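Local coordinates for periplasmic binding protein (Sulfurospirillum deleyianum, PDB 4PAG) that probably captures a solute in the periplasm for an ABC transporter and holds a free histidine in a pocket, at residues Lys59-Lys63 with His64-Leu68; Ile94-Thr98 with Pro99-Glu103; Lys302-Gln306 with Leu307-Val311. All blocks are in the same frame, centred on the assembly; numbering follows the deposited sequence.

Interaction 1: Lys59-Lys63 with His64-Leu68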
ATOM      1  N   LYS A  59       3.368 -14.180 -11.903  1.00 26.27           N
ATOM      2  CA  LYS A  59       3.833 -15.261 -11.043  1.00 28.12           C
ATOM      3  C   LYS A  59       2.980 -15.405  -9.768  1.00 23.86           C
ATOM      4  O   LYS A  59       3.002 -16.458  -9.133  1.00 27.59           O
ATOM      5  CB  LYS A  59       5.302 -15.033 -10.662  1.00 32.00           C
ATOM      6  CG  LYS A  59       6.244 -14.781 -11.844  1.00 37.55           C
ATOM      7  CD  LYS A  59       6.484 -16.025 -12.689  1.00 44.03           C
ATOM      8  CE  LYS A  59       7.284 -17.073 -11.922  1.00 50.95           C
ATOM      9  NZ  LYS A  59       7.793 -18.180 -12.781  1.00 58.08           N
ATOM     10  N   PHE A  60       2.232 -14.360  -9.399  1.00 18.44           N
ATOM     11  CA  PHE A  60       1.519 -14.313  -8.118  1.00 18.79           C
ATOM     12  C   PHE A  60      -0.000 -14.139  -8.215  1.00 19.87           C
ATOM     13  O   PHE A  60      -0.711 -14.471  -7.270  1.00 22.72           O
ATOM     14  CB  PHE A  60       2.068 -13.160  -7.276  1.00 19.62           C
ATOM     15  CG  PHE A  60       3.491 -13.346  -6.835  1.00 18.74           C
ATOM     16  CD1 PHE A  60       3.777 -14.016  -5.660  1.00 21.59           C
ATOM     17  CD2 PHE A  60       4.537 -12.822  -7.570  1.00 19.16           C
ATOM     18  CE1 PHE A  60       5.081 -14.175  -5.242  1.00 23.33           C
ATOM     19  CE2 PHE A  60       5.854 -12.979  -7.154  1.00 18.53           C
ATOM     20  CZ  PHE A  60       6.124 -13.658  -5.994  1.00 21.31           C
ATOM     21  N   LEU A  61      -0.492 -13.617  -9.338  1.00 19.45           N
ATOM     22  CA  LEU A  61      -1.895 -13.217  -9.474  1.00 17.04           C
ATOM     23  C   LEU A  61      -2.610 -14.064 -10.518  1.00 19.15           C
ATOM     24  O   LEU A  61      -1.988 -14.612 -11.431  1.00 19.77           O
ATOM     25  CB  LEU A  61      -1.974 -11.742  -9.886  1.00 18.01           C
ATOM     26  CG  LEU A  61      -1.225 -10.746  -9.000  1.00 18.87           C
ATOM     27  CD1 LEU A  61      -1.225  -9.367  -9.641  1.00 20.34           C
ATOM     28  CD2 LEU A  61      -1.818 -10.701  -7.603  1.00 19.03           C
ATOM     29  N   SER A  62      -3.927 -14.152 -10.390  1.00 19.35           N
ATOM     30  CA  SER A  62      -4.725 -14.959 -11.303  1.00 19.04           C
ATOM     31  C   SER A  62      -4.629 -14.423 -12.729  1.00 19.76           C
ATOM     32  O   SER A  62      -4.445 -13.228 -12.948  1.00 19.18           O
ATOM     33  CB  SER A  62      -6.188 -14.980 -10.861  1.00 19.48           C
ATOM     34  OG  SER A  62      -6.789 -13.715 -11.074  1.00 19.53           O
ATOM     35  N   LYS A  63      -4.752 -15.322 -13.695  1.00 23.31           N
ATOM     36  CA  LYS A  63      -4.797 -14.924 -15.093  1.00 25.78           C
ATOM     37  C   LYS A  63      -5.973 -13.976 -15.351  1.00 23.01           C
ATOM     38  O   LYS A  63      -5.828 -13.006 -16.097  1.00 23.46           O
ATOM     39  CB  LYS A  63      -4.882 -16.153 -15.997  1.00 31.87           C
ATOM     40  CG  LYS A  63      -4.512 -15.871 -17.445  1.00 39.88           C
ATOM     41  CD  LYS A  63      -3.729 -17.029 -18.048  1.00 49.32           C
ATOM     42  CE  LYS A  63      -3.568 -16.879 -19.551  1.00 53.12           C
ATOM     43  NZ  LYS A  63      -4.869 -17.015 -20.267  1.00 58.11           N
ATOM     44  N   HIS A  64      -7.122 -14.245 -14.726  1.00 23.49           N
ATOM     45  CA  HIS A  64      -8.296 -13.365 -14.861  1.00 24.00           C
ATOM     46  C   HIS A  64      -7.939 -11.922 -14.527  1.00 20.83           C
ATOM     47  O   HIS A  64      -8.223 -11.020 -15.311  1.00 19.83           O
ATOM     48  CB  HIS A  64      -9.458 -13.819 -13.975  1.00 27.49           C
ATOM     49  CG  HIS A  64     -10.608 -12.850 -13.933  1.00 34.04           C
ATOM     50  ND1 HIS A  64     -11.471 -12.669 -14.995  1.00 40.68           N
ATOM     51  CD2 HIS A  64     -11.032 -12.008 -12.959  1.00 38.90           C
ATOM     52  CE1 HIS A  64     -12.374 -11.757 -14.677  1.00 38.94           C
ATOM     53  NE2 HIS A  64     -12.133 -11.341 -13.445  1.00 42.02           N
ATOM     54  N   PHE A  65      -7.313 -11.714 -13.366  1.00 17.45           N
ATOM     55  CA  PHE A  65      -6.944 -10.379 -12.931  1.00 16.54           C
ATOM     56  C   PHE A  65      -5.961  -9.730 -13.902  1.00 16.46           C
ATOM     57  O   PHE A  65      -6.111  -8.558 -14.220  1.00 18.25           O
ATOM     58  CB  PHE A  65      -6.360 -10.392 -11.512  1.00 16.29           C
ATOM     59  CG  PHE A  65      -5.956  -9.032 -11.001  1.00 17.20           C
ATOM     60  CD1 PHE A  65      -6.898  -8.166 -10.452  1.00 18.62           C
ATOM     61  CD2 PHE A  65      -4.638  -8.617 -11.056  1.00 18.77           C
ATOM     62  CE1 PHE A  65      -6.530  -6.925  -9.966  1.00 17.25           C
ATOM     63  CE2 PHE A  65      -4.264  -7.372 -10.574  1.00 18.45           C
ATOM     64  CZ  PHE A  65      -5.210  -6.527 -10.026  1.00 17.84           C
HETATM   65  N   MSE A  66      -4.974 -10.497 -14.376  1.00 16.50           N
HETATM   66  CA  MSE A  66      -3.935  -9.965 -15.268  1.00 18.21           C
HETATM   67  C   MSE A  66      -4.478  -9.570 -16.613  1.00 19.31           C
HETATM   68  O   MSE A  66      -3.856  -8.772 -17.305  1.00 23.40           O
HETATM   69  CB  MSE A  66      -2.811 -10.970 -15.527  1.00 18.23           C
HETATM   70  CG  MSE A  66      -2.023 -11.326 -14.277  1.00 20.03           C
HETATM   71 SE   MSE A  66      -1.090  -9.775 -13.503  1.00 24.22          SE
HETATM   72  CE  MSE A  66       0.187  -9.506 -14.980  1.00 26.29           C
ATOM     73  N   GLU A  67      -5.633 -10.111 -16.997  1.00 20.31           N
ATOM     74  CA  GLU A  67      -6.237  -9.809 -18.304  1.00 21.84           C
ATOM     75  C   GLU A  67      -7.349  -8.754 -18.256  1.00 18.59           C
ATOM     76  O   GLU A  67      -7.918  -8.424 -19.286  1.00 19.86           O
ATOM     77  CB  GLU A  67      -6.757 -11.104 -18.947  1.00 25.53           C
ATOM     78  CG  GLU A  67      -5.636 -12.076 -19.307  1.00 31.68           C
ATOM     79  CD  GLU A  67      -6.126 -13.448 -19.729  1.00 37.67           C
ATOM     80  OE1 GLU A  67      -7.271 -13.816 -19.397  1.00 43.45           O
ATOM     81  OE2 GLU A  67      -5.346 -14.170 -20.382  1.00 44.05           O
ATOM     82  N   LEU A  68      -7.649  -8.208 -17.077  1.00 18.85           N
ATOM     83  CA  LEU A  68      -8.694  -7.184 -16.954  1.00 18.17           C
ATOM     84  C   LEU A  68      -8.292  -5.903 -17.666  1.00 18.75           C
ATOM     85  O   LEU A  68      -7.106  -5.563 -17.708  1.00 20.37           O
ATOM     86  CB  LEU A  68      -8.975  -6.848 -15.485  1.00 18.92           C
ATOM     87  CG  LEU A  68      -9.640  -7.914 -14.625  1.00 19.48           C
ATOM     88  CD1 LEU A  68      -9.629  -7.476 -13.164  1.00 19.40           C
ATOM     89  CD2 LEU A  68     -11.054  -8.188 -15.102  1.00 21.11           C
TER
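Ser62 stands at the N-cap of the short helix 63-66, where its carbonyl oxygen takes the amide of Met66 (selenomethionine) in a fairly straight bond (Met66 N to Ser62 O 3.1 Å). The serine side chain caps the helix as well. With chi1 at 71°, OG sits between the backbone N and the carbonyl carbon, and from there it accepts the amide of Phe65 (Phe65 N to Ser62 OG 3.1 Å, 162°). A hydrogen bond to Asp39 OD2 fixes the hydroxyl further.

One residue before the cap, Leu61 supplies the apolar half of the arrangement. Its CD1 branch lies obliquely against the ring of Phe65, 3.8 Å from Phe65 CE2, and also meets the selenium of Met66 (Leu61 CD1 to Met66 SE 3.9 Å). Leucine just before the cap and selenomethionine in the first turn thus form a hydrophobic staple, which often accompanies an N-cap. On the exposed flank, Lys63 bends at chi2 and chi4 so that its amine swings round to the extended Glu67, four residues along. The salt bridge (Lys63 NZ to Glu67 OE2 2.9 Å) arrives on the syn side of the carboxylate, 28° out of its plane.

Helix 28-37 adjoins the cap through Tyr35, whose hydroxyl bonds Ser62 N and whose ring meets Phe65 edge-to-face. Gln49 bonds the carbonyls of Phe65 and Leu68, and Phe60, ending helix 57-60, packs edge-to-face with Tyr321 of helix 315-322.

Interaction 2: Ile94-Thr98 with Pro99-Glu103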
ATOM      1  N   ILE A  94     -16.405   0.920  -4.940  1.00 18.03           N
ATOM      2  CA  ILE A  94     -15.778   1.136  -3.659  1.00 17.46           C
ATOM      3  C   ILE A  94     -14.696   2.189  -3.859  1.00 17.43           C
ATOM      4  O   ILE A  94     -13.829   2.026  -4.713  1.00 19.08           O
ATOM      5  CB  ILE A  94     -15.136  -0.154  -3.112  1.00 17.73           C
ATOM      6  CG1 ILE A  94     -16.133  -1.325  -3.106  1.00 19.95           C
ATOM      7  CG2 ILE A  94     -14.587   0.088  -1.721  1.00 16.87           C
ATOM      8  CD1 ILE A  94     -17.357  -1.122  -2.238  1.00 21.35           C
ATOM      9  N   THR A  95     -14.749   3.263  -3.078  1.00 17.10           N
ATOM     10  CA  THR A  95     -13.785   4.351  -3.215  1.00 17.07           C
ATOM     11  C   THR A  95     -12.862   4.517  -2.013  1.00 18.12           C
ATOM     12  O   THR A  95     -13.106   3.983  -0.925  1.00 18.52           O
ATOM     13  CB  THR A  95     -14.472   5.699  -3.510  1.00 17.54           C
ATOM     14  OG1 THR A  95     -15.061   6.229  -2.318  1.00 18.70           O
ATOM     15  CG2 THR A  95     -15.535   5.543  -4.570  1.00 18.03           C
ATOM     16  N   TRP A  96     -11.796   5.276  -2.247  1.00 16.74           N
ATOM     17  CA  TRP A  96     -10.782   5.592  -1.247  1.00 17.23           C
ATOM     18  C   TRP A  96     -11.193   6.871  -0.499  1.00 17.29           C
ATOM     19  O   TRP A  96     -11.273   7.939  -1.089  1.00 18.51           O
ATOM     20  CB  TRP A  96      -9.453   5.743  -1.993  1.00 16.97           C
ATOM     21  CG  TRP A  96      -8.222   6.027  -1.208  1.00 17.90           C
ATOM     22  CD1 TRP A  96      -8.083   6.106   0.146  1.00 18.59           C
ATOM     23  CD2 TRP A  96      -6.920   6.227  -1.759  1.00 17.76           C
ATOM     24  NE1 TRP A  96      -6.772   6.373   0.468  1.00 18.58           N
ATOM     25  CE2 TRP A  96      -6.041   6.456  -0.687  1.00 18.99           C
ATOM     26  CE3 TRP A  96      -6.422   6.270  -3.064  1.00 19.06           C
ATOM     27  CZ2 TRP A  96      -4.680   6.702  -0.877  1.00 19.09           C
ATOM     28  CZ3 TRP A  96      -5.069   6.509  -3.255  1.00 19.16           C
ATOM     29  CH2 TRP A  96      -4.217   6.731  -2.165  1.00 19.81           C
ATOM     30  N   ASP A  97     -11.494   6.734   0.793  1.00 18.27           N
ATOM     31  CA  ASP A  97     -11.949   7.853   1.626  1.00 20.93           C
ATOM     32  C   ASP A  97     -10.745   8.606   2.182  1.00 21.31           C
ATOM     33  O   ASP A  97     -10.263   8.289   3.272  1.00 22.20           O
ATOM     34  CB  ASP A  97     -12.826   7.332   2.779  1.00 22.56           C
ATOM     35  CG  ASP A  97     -13.334   8.435   3.701  1.00 23.92           C
ATOM     36  OD1 ASP A  97     -13.067   9.629   3.449  1.00 21.84           O
ATOM     37  OD2 ASP A  97     -14.020   8.091   4.689  1.00 27.55           O
ATOM     38  N   THR A  98     -10.262   9.596   1.437  1.00 17.94           N
ATOM     39  CA  THR A  98      -9.126  10.411   1.887  1.00 18.88           C
ATOM     40  C   THR A  98      -9.350  11.857   1.408  1.00 19.69           C
ATOM     41  O   THR A  98      -9.853  12.065   0.290  1.00 16.91           O
ATOM     42  CB  THR A  98      -7.783   9.797   1.408  1.00 20.51           C
ATOM     43  OG1 THR A  98      -6.672  10.421   2.078  1.00 22.12           O
ATOM     44  CG2 THR A  98      -7.618   9.910  -0.101  1.00 21.39           C
ATOM     45  N   PRO A  99      -9.026  12.853   2.260  1.00 18.73           N
ATOM     46  CA  PRO A  99      -9.456  14.234   1.993  1.00 20.82           C
ATOM     47  C   PRO A  99      -8.986  14.833   0.677  1.00 19.70           C
ATOM     48  O   PRO A  99      -9.734  15.569   0.060  1.00 19.60           O
ATOM     49  CB  PRO A  99      -8.905  15.045   3.175  1.00 22.61           C
ATOM     50  CG  PRO A  99      -8.269  14.085   4.107  1.00 24.07           C
ATOM     51  CD  PRO A  99      -8.505  12.685   3.628  1.00 22.26           C
ATOM     52  N   LEU A 100      -7.771  14.515   0.238  1.00 20.53           N
ATOM     53  CA  LEU A 100      -7.269  15.041  -1.024  1.00 20.61           C
ATOM     54  C   LEU A 100      -7.960  14.450  -2.264  1.00 20.54           C
ATOM     55  O   LEU A 100      -7.794  14.986  -3.354  1.00 22.11           O
ATOM     56  CB  LEU A 100      -5.750  14.845  -1.123  1.00 22.05           C
ATOM     57  CG  LEU A 100      -4.925  15.588  -0.063  1.00 22.93           C
ATOM     58  CD1 LEU A 100      -3.480  15.112  -0.090  1.00 26.02           C
ATOM     59  CD2 LEU A 100      -4.987  17.096  -0.246  1.00 25.31           C
ATOM     60  N   LEU A 101      -8.723  13.365  -2.107  1.00 17.01           N
ATOM     61  CA  LEU A 101      -9.453  12.757  -3.243  1.00 18.58           C
ATOM     62  C   LEU A 101     -10.981  12.842  -3.180  1.00 18.50           C
ATOM     63  O   LEU A 101     -11.642  12.663  -4.203  1.00 18.73           O
ATOM     64  CB  LEU A 101      -9.048  11.282  -3.412  1.00 18.76           C
ATOM     65  CG  LEU A 101      -7.582  11.072  -3.820  1.00 20.29           C
ATOM     66  CD1 LEU A 101      -7.196   9.604  -3.774  1.00 20.97           C
ATOM     67  CD2 LEU A 101      -7.314  11.638  -5.199  1.00 22.24           C
ATOM     68  N   ASN A 102     -11.548  13.110  -2.005  1.00 20.83           N
ATOM     69  CA  ASN A 102     -12.997  12.948  -1.813  1.00 21.81           C
ATOM     70  C   ASN A 102     -13.848  13.899  -2.662  1.00 23.24           C
ATOM     71  O   ASN A 102     -14.911  13.506  -3.124  1.00 24.89           O
ATOM     72  CB  ASN A 102     -13.381  13.077  -0.328  1.00 22.16           C
ATOM     73  CG  ASN A 102     -12.984  11.859   0.495  1.00 21.50           C
ATOM     74  OD1 ASN A 102     -12.774  10.767  -0.036  1.00 19.61           O
ATOM     75  ND2 ASN A 102     -12.884  12.043   1.799  1.00 24.07           N
ATOM     76  N   GLU A 103     -13.377  15.129  -2.876  1.00 24.32           N
ATOM     77  CA  GLU A 103     -14.157  16.135  -3.620  1.00 26.84           C
ATOM     78  C   GLU A 103     -14.406  15.681  -5.057  1.00 27.22           C
ATOM     79  O   GLU A 103     -15.556  15.519  -5.483  1.00 25.03           O
ATOM     80  CB  GLU A 103     -13.452  17.504  -3.620  1.00 30.96           C
ATOM     81  CG  GLU A 103     -14.258  18.613  -4.292  1.00 35.14           C
ATOM     82  CD  GLU A 103     -13.575  19.978  -4.278  1.00 40.54           C
ATOM     83  OE1 GLU A 103     -12.362  20.066  -3.999  1.00 37.97           O
ATOM     84  OE2 GLU A 103     -14.258  20.981  -4.568  1.00 46.54           O
TER
HETATM   85  O   HOH W   1     -14.307   8.860  -1.696  1.00 24.62           O
HETATM   86  O   HOH W   2      -5.796  12.840   1.529  1.00 21.32           O
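Asn102 reaches back from the helix to Asp97 and Thr98, its two amide ends doing different work. CG is anti to the carbonyl carbon (chi1 -74°), which turns the amide toward the strand end. ND2 donates to the carboxylate of Asp97 (Asn102 ND2 to Asp97 OD1 2.9 Å), nearly in line with the C-O bond, although the two flat groups are twisted 43° apart. OD1 accepts a weak bond from the amide of Thr98 (Thr98 N to Asn102 OD1 3.1 Å) and a second proton from a water that also binds the hydroxyl of Thr95. Asn102 is therefore pinned at both ends, which fixes the flip of its amide.

Leu101 supplies the apolar part: its CD1 methyl lies over one face of the indole as a CH-pi contact, 3.5 Å from Trp96 CE3. Thr98 CG2 covers the same face and touches that methyl (Thr98 CG2 to Leu101 CD1 3.7 Å). Thr98 OG1 bonds Asp122, which also binds Trp96 NE1, and accepts a proton from a water that in turn accepts from Leu100 N. Thr98 O receives Leu101 N at 3.0 Å.

Asp97 centres an inverse gamma turn between strand 92-96 and helix 99-112. The whole is the strand-to-helix corner of a beta-alpha-beta crossover to strand 116-119, in the three-stranded parallel sheet of a periplasmic binding protein lobe.

Interaction 3: Lys302-Gln306 with Leu307-Val311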
ATOM      1  N   LYS A 302       6.229 -15.630   4.367  1.00 15.16           N
ATOM      2  CA  LYS A 302       5.687 -16.909   3.910  1.00 16.27           C
ATOM      3  C   LYS A 302       4.224 -17.073   4.294  1.00 15.28           C
ATOM      4  O   LYS A 302       3.412 -17.437   3.448  1.00 16.41           O
ATOM      5  CB  LYS A 302       6.524 -18.097   4.422  1.00 18.85           C
ATOM      6  CG  LYS A 302       7.775 -18.355   3.602  1.00 22.73           C
ATOM      7  CD  LYS A 302       8.681 -19.381   4.286  1.00 30.24           C
ATOM      8  CE  LYS A 302       9.830 -19.827   3.395  1.00 38.31           C
ATOM      9  NZ  LYS A 302       9.609 -21.166   2.778  1.00 48.22           N
ATOM     10  N   ALA A 303       3.890 -16.779   5.551  1.00 15.70           N
ATOM     11  CA  ALA A 303       2.509 -16.899   6.034  1.00 14.88           C
ATOM     12  C   ALA A 303       1.579 -15.905   5.339  1.00 15.11           C
ATOM     13  O   ALA A 303       0.464 -16.244   4.960  1.00 14.20           O
ATOM     14  CB  ALA A 303       2.445 -16.698   7.541  1.00 13.82           C
ATOM     15  N   PHE A 304       2.051 -14.679   5.168  1.00 15.46           N
ATOM     16  CA  PHE A 304       1.257 -13.641   4.524  1.00 15.18           C
ATOM     17  C   PHE A 304       0.943 -14.006   3.063  1.00 14.54           C
ATOM     18  O   PHE A 304      -0.212 -13.920   2.621  1.00 14.41           O
ATOM     19  CB  PHE A 304       1.976 -12.298   4.632  1.00 14.38           C
ATOM     20  CG  PHE A 304       1.190 -11.142   4.096  1.00 13.82           C
ATOM     21  CD1 PHE A 304       1.288 -10.793   2.763  1.00 14.23           C
ATOM     22  CD2 PHE A 304       0.352 -10.404   4.923  1.00 14.60           C
ATOM     23  CE1 PHE A 304       0.571  -9.734   2.257  1.00 14.63           C
ATOM     24  CE2 PHE A 304      -0.369  -9.337   4.421  1.00 15.23           C
ATOM     25  CZ  PHE A 304      -0.256  -9.004   3.084  1.00 15.75           C
ATOM     26  N   TYR A 305       1.956 -14.447   2.327  1.00 13.43           N
ATOM     27  CA  TYR A 305       1.765 -14.791   0.920  1.00 15.90           C
ATOM     28  C   TYR A 305       0.875 -16.022   0.750  1.00 15.10           C
ATOM     29  O   TYR A 305       0.080 -16.095  -0.203  1.00 15.89           O
ATOM     30  CB  TYR A 305       3.109 -14.940   0.182  1.00 15.22           C
ATOM     31  CG  TYR A 305       3.575 -13.617  -0.409  1.00 13.75           C
ATOM     32  CD1 TYR A 305       3.962 -12.564   0.419  1.00 13.66           C
ATOM     33  CD2 TYR A 305       3.594 -13.410  -1.780  1.00 13.24           C
ATOM     34  CE1 TYR A 305       4.361 -11.349  -0.109  1.00 13.81           C
ATOM     35  CE2 TYR A 305       3.996 -12.192  -2.321  1.00 13.04           C
ATOM     36  CZ  TYR A 305       4.370 -11.160  -1.481  1.00 13.42           C
ATOM     37  OH  TYR A 305       4.777  -9.938  -1.999  1.00 12.56           O
ATOM     38  N   GLN A 306       0.964 -16.957   1.693  1.00 14.37           N
ATOM     39  CA  GLN A 306       0.150 -18.168   1.632  1.00 15.23           C
ATOM     40  C   GLN A 306      -1.326 -17.834   1.728  1.00 14.81           C
ATOM     41  O   GLN A 306      -2.120 -18.299   0.913  1.00 14.64           O
ATOM     42  CB  GLN A 306       0.535 -19.158   2.734  1.00 16.39           C
ATOM     43  CG  GLN A 306      -0.023 -20.563   2.521  1.00 18.62           C
ATOM     44  CD  GLN A 306      -1.447 -20.761   3.017  1.00 21.17           C
ATOM     45  OE1 GLN A 306      -1.922 -20.067   3.925  1.00 22.73           O
ATOM     46  NE2 GLN A 306      -2.132 -21.746   2.435  1.00 23.16           N
ATOM     47  N   LEU A 307      -1.682 -17.012   2.703  1.00 14.03           N
ATOM     48  CA  LEU A 307      -3.083 -16.683   2.970  1.00 14.40           C
ATOM     49  C   LEU A 307      -3.614 -15.660   1.971  1.00 14.78           C
ATOM     50  O   LEU A 307      -4.677 -15.870   1.362  1.00 14.94           O
ATOM     51  CB  LEU A 307      -3.250 -16.167   4.402  1.00 14.80           C
ATOM     52  CG  LEU A 307      -4.662 -15.710   4.794  1.00 15.37           C
ATOM     53  CD1 LEU A 307      -5.645 -16.872   4.717  1.00 15.54           C
ATOM     54  CD2 LEU A 307      -4.674 -15.094   6.180  1.00 16.23           C
ATOM     55  N   PHE A 308      -2.882 -14.563   1.787  1.00 14.11           N
ATOM     56  CA  PHE A 308      -3.363 -13.468   0.927  1.00 14.35           C
ATOM     57  C   PHE A 308      -3.344 -13.805  -0.560  1.00 14.18           C
ATOM     58  O   PHE A 308      -4.269 -13.436  -1.278  1.00 16.09           O
ATOM     59  CB  PHE A 308      -2.612 -12.151   1.208  1.00 15.09           C
ATOM     60  CG  PHE A 308      -3.105 -11.437   2.431  1.00 14.39           C
ATOM     61  CD1 PHE A 308      -2.762 -11.886   3.688  1.00 14.85           C
ATOM     62  CD2 PHE A 308      -3.966 -10.348   2.323  1.00 14.68           C
ATOM     63  CE1 PHE A 308      -3.238 -11.253   4.827  1.00 15.13           C
ATOM     64  CE2 PHE A 308      -4.437  -9.707   3.453  1.00 15.09           C
ATOM     65  CZ  PHE A 308      -4.076 -10.162   4.711  1.00 14.48           C
ATOM     66  N   PHE A 309      -2.315 -14.518  -1.018  1.00 14.78           N
ATOM     67  CA  PHE A 309      -2.141 -14.793  -2.446  1.00 15.48           C
ATOM     68  C   PHE A 309      -2.301 -16.267  -2.821  1.00 16.20           C
ATOM     69  O   PHE A 309      -2.408 -16.586  -4.000  1.00 18.80           O
ATOM     70  CB  PHE A 309      -0.784 -14.258  -2.932  1.00 15.73           C
ATOM     71  CG  PHE A 309      -0.687 -12.757  -2.898  1.00 16.45           C
ATOM     72  CD1 PHE A 309      -1.360 -11.989  -3.844  1.00 15.96           C
ATOM     73  CD2 PHE A 309       0.050 -12.106  -1.916  1.00 17.70           C
ATOM     74  CE1 PHE A 309      -1.293 -10.603  -3.811  1.00 16.36           C
ATOM     75  CE2 PHE A 309       0.122 -10.720  -1.883  1.00 17.37           C
ATOM     76  CZ  PHE A 309      -0.552  -9.968  -2.831  1.00 16.89           C
ATOM     77  N   GLY A 310      -2.331 -17.159  -1.832  1.00 15.89           N
ATOM     78  CA  GLY A 310      -2.404 -18.590  -2.108  1.00 18.24           C
ATOM     79  C   GLY A 310      -1.118 -19.118  -2.720  1.00 19.24           C
ATOM     80  O   GLY A 310      -1.146 -20.067  -3.499  1.00 21.50           O
ATOM     81  N   VAL A 311       0.010 -18.502  -2.367  1.00 20.40           N
ATOM     82  CA  VAL A 311       1.294 -18.805  -2.991  1.00 21.85           C
ATOM     83  C   VAL A 311       2.298 -19.282  -1.948  1.00 21.58           C
ATOM     84  O   VAL A 311       2.467 -18.646  -0.908  1.00 18.13           O
ATOM     85  CB  VAL A 311       1.857 -17.573  -3.718  1.00 23.68           C
ATOM     86  CG1 VAL A 311       3.281 -17.824  -4.192  1.00 26.94           C
ATOM     87  CG2 VAL A 311       0.965 -17.215  -4.900  1.00 23.79           C
TER
HETATM   88  O   HOH W   3       4.186 -18.515   1.136  1.00 20.27           O
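Phe304 and Phe308, one turn apart near the C-terminal end of helix 297-309, stack their rings in offset fashion on a helix with glycine termination, Gly310 following it in left-handed conformation. The planes differ by just 13° and the centroids are 4.1 Å apart. Different torsions achieve this: Phe304 has CG anti to the backbone N (chi1 -175°), while Phe308 has it beside the N, and the two rings lean toward one another and overlap. The rim of each ring overlies a face of its partner, with Phe304 CE2 3.5 Å from Phe308 CE1.

This paired slab fits between neighbouring helices. Ile278 and Leu279 of helix 277-288 take up Phe304, and Phe275 lies nearly parallel to Phe308. Leu147 of helix 141-163 meets Phe308 and Leu307 alike, and Leu307 also touches Met150 there.

On another flank, Tyr305 and Phe309 run side by side in the same direction. Phe309 CD2 lies over one face of the tyrosine ring, 3.8 Å from Tyr305 CD2, the rings meeting obliquely (planes at 38°). The tyrosine hydroxyl bonds the carbonyl of Ser264 and the indole nitrogen of Trp268, anchoring the far end of this ridge.

Positive phi at Gly310 reverses the chain, which lets Val311 N reach Tyr305 O, while Gly310 N bonds Gln306 O weakly at 3.0 Å. Tyr305 O consequently accepts two amides from opposite faces of its carbonyl plane, Phe309 N at 3.0 Å and Val311 N at 3.2 Å.

How the interactions relate
Interactions 1 and 3 share a border, whereas interaction 2 stands apart. Phe60 CE1 packs 3.7 Å from Tyr305 CE2, and Leu61 CD2 lies 3.8 Å from Phe309 CE1, so the leucine that staples the short helix with one branch reaches the glycine-ended helix with the other. Both contacts border the histidine site at second hand: Tyr321 and Phe322, which pack against interactions 1 and 3 respectively, line the histidine pocket. Interaction 2 lies with its centre about 27 Å from that of interaction 1 and about 29 Å from that of interaction 3, which is on the opposite side of the chain's centre; it belongs to the three-stranded sheet.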